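Side-chain contact in thiamine diphosphokinase (Bacteroides thetaiotaomicron, PDB 2OMK), which probably transfers a pyrophosphate group from ATP to thiamine, yielding the coenzyme thiamine diphosphate: residues 137-140 and 141-144. The protein carries 1 engineered substitution. Sequence-based numbering, arbitrary orientation.
Sequences LGNI and SLLV
Ser141 turns its hydroxyl back along the helix onto the carbonyl oxygen of Gly138, with OG 3.0 Å from O. With chi1 at 78°, OG sits flanked by its own backbone N and carbonyl carbon, within reach of the preceding turn. The same Gly138 O also accepts the amide of Leu142, N to O 3.1 Å, and the two donors approach differently: the amide lies nearly in line with C=O, whereas the hydroxyl comes in at a C=O...OG angle of 119°, somewhat off the carbonyl plane. Serine suits this buried place because its short side chain can donate its O-H to a carbonyl of the preceding turn, pairing the hydroxyl within its own helix. OG also has a weak hydrogen bond with the backbone N of Trp205 of the second subunit. The side chain of Leu142 lies against the oxygen that accepts two hydrogen bonds, its CG and CD1 3.3 and 3.4 Å from Gly138 O.

One residue earlier, Ser141 N makes the ordinary i to i-4 bond to Leu137 O at 3.1 Å. Further on the helix kinks: Leu143 N bonds instead to Ile140 O, three residues back, from well above the carbonyl plane. Leu143 CB rests against that oxygen at 3.3 Å.

The Asn139 amide is engaged elsewhere, ND2 donating to the carbonyl O of Ala128. Leu137, Ile140, Ser141 and Leu142 pack on Leu137, Trp204 and Trp205 of the second subunit, whose Asn203 bonds to Ser141 O, making this turn part of the dimer interface. The remaining large side chains are apolar, as befits a helix covered on several sides. In helix 133-148, which links the parallel strands 122-126 and 152-156 in a beta-alpha-beta unit, Ile140 and Leu143 pack on Phe162 of strand 160-166 and Leu226 of strand 224-230, while Leu142 meets helix 107-117.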
ATOM      1  N   LEU A 137       3.903   1.310  -1.870  1.00  8.92           N
ATOM      2  CA  LEU A 137       3.750   0.546  -3.110  1.00  9.71           C
ATOM      3  C   LEU A 137       5.088   0.002  -3.602  1.00  9.28           C
ATOM      4  O   LEU A 137       5.209  -1.189  -3.917  1.00  8.91           O
ATOM      5  CB  LEU A 137       3.056   1.394  -4.193  1.00 10.41           C
ATOM      6  CG  LEU A 137       1.587   1.742  -3.902  1.00 13.99           C
ATOM      7  CD1 LEU A 137       1.008   2.675  -4.943  1.00 14.70           C
ATOM      8  CD2 LEU A 137       0.734   0.486  -3.764  1.00 14.92           C
ATOM      9  N   GLY A 138       6.104   0.863  -3.640  1.00  9.15           N
ATOM     10  CA  GLY A 138       7.459   0.426  -4.012  1.00  8.81           C
ATOM     11  C   GLY A 138       8.011  -0.664  -3.104  1.00  9.43           C
ATOM     12  O   GLY A 138       8.460  -1.720  -3.581  1.00  9.37           O
ATOM     13  N   ASN A 139       7.950  -0.429  -1.793  1.00  8.45           N
ATOM     14  CA  ASN A 139       8.467  -1.383  -0.816  1.00  8.94           C
ATOM     15  C   ASN A 139       7.834  -2.768  -0.927  1.00  8.16           C
ATOM     16  O   ASN A 139       8.530  -3.775  -0.822  1.00  8.19           O
ATOM     17  CB  ASN A 139       8.310  -0.852   0.613  1.00  8.68           C
ATOM     18  CG  ASN A 139       9.279   0.286   0.938  1.00 11.57           C
ATOM     19  OD1 ASN A 139      10.178   0.608   0.159  1.00 11.19           O
ATOM     20  ND2 ASN A 139       9.085   0.902   2.099  1.00 13.96           N
ATOM     21  N   ILE A 140       6.520  -2.806  -1.124  1.00  7.49           N
ATOM     22  CA  ILE A 140       5.786  -4.066  -1.247  1.00  8.48           C
ATOM     23  C   ILE A 140       6.195  -4.797  -2.523  1.00  8.24           C
ATOM     24  O   ILE A 140       6.511  -5.990  -2.493  1.00  7.99           O
ATOM     25  CB  ILE A 140       4.252  -3.850  -1.207  1.00  7.96           C
ATOM     26  CG1 ILE A 140       3.796  -3.470   0.209  1.00  9.61           C
ATOM     27  CG2 ILE A 140       3.509  -5.116  -1.640  1.00  9.32           C
ATOM     28  CD1 ILE A 140       2.336  -2.928   0.258  1.00 10.21           C
ATOM     29  N   SER A 141       6.217  -4.067  -3.634  1.00  8.71           N
ATOM     30  CA  SER A 141       6.519  -4.668  -4.931  1.00  8.87           C
ATOM     31  C   SER A 141       7.938  -5.245  -5.000  1.00  8.78           C
ATOM     32  O   SER A 141       8.199  -6.186  -5.755  1.00  9.45           O
ATOM     33  CB  SER A 141       6.288  -3.654  -6.047  1.00  9.69           C
ATOM     34  OG  SER A 141       7.356  -2.728  -6.140  1.00  9.05           O
ATOM     35  N   LEU A 142       8.841  -4.684  -4.203  1.00  8.49           N
ATOM     36  CA  LEU A 142      10.240  -5.129  -4.180  1.00  8.59           C
ATOM     37  C   LEU A 142      10.423  -6.551  -3.670  1.00  9.19           C
ATOM     38  O   LEU A 142      11.428  -7.211  -3.985  1.00  8.42           O
ATOM     39  CB  LEU A 142      11.102  -4.139  -3.385  1.00  9.31           C
ATOM     40  CG  LEU A 142      11.463  -2.874  -4.179  1.00  8.78           C
ATOM     41  CD1 LEU A 142      11.889  -1.736  -3.231  1.00  7.67           C
ATOM     42  CD2 LEU A 142      12.553  -3.162  -5.207  1.00 11.39           C
ATOM     43  N   LEU A 143       9.450  -7.031  -2.898  1.00  8.55           N
ATOM     44  CA  LEU A 143       9.474  -8.408  -2.388  1.00  8.20           C
ATOM     45  C   LEU A 143       9.665  -9.435  -3.504  1.00  8.89           C
ATOM     46  O   LEU A 143      10.371 -10.425  -3.330  1.00  8.13           O
ATOM     47  CB  LEU A 143       8.195  -8.719  -1.610  1.00  8.54           C
ATOM     48  CG  LEU A 143       8.082  -8.068  -0.224  1.00  7.79           C
ATOM     49  CD1 LEU A 143       6.670  -8.258   0.331  1.00  7.61           C
ATOM     50  CD2 LEU A 143       9.107  -8.648   0.749  1.00 10.71           C
ATOM     51  N   VAL A 144       9.046  -9.176  -4.648  1.00  9.29           N
ATOM     52  CA  VAL A 144       9.207 -10.032  -5.825  1.00 10.87           C
ATOM     53  C   VAL A 144      10.672 -10.083  -6.276  1.00 10.02           C
ATOM     54  O   VAL A 144      11.196 -11.170  -6.543  1.00 10.09           O
ATOM     55  CB  VAL A 144       8.264  -9.599  -6.982  1.00 10.83           C
ATOM     56  CG1 VAL A 144       8.520 -10.430  -8.230  1.00 14.80           C
ATOM     57  CG2 VAL A 144       6.799  -9.742  -6.552  1.00 13.49           C
TER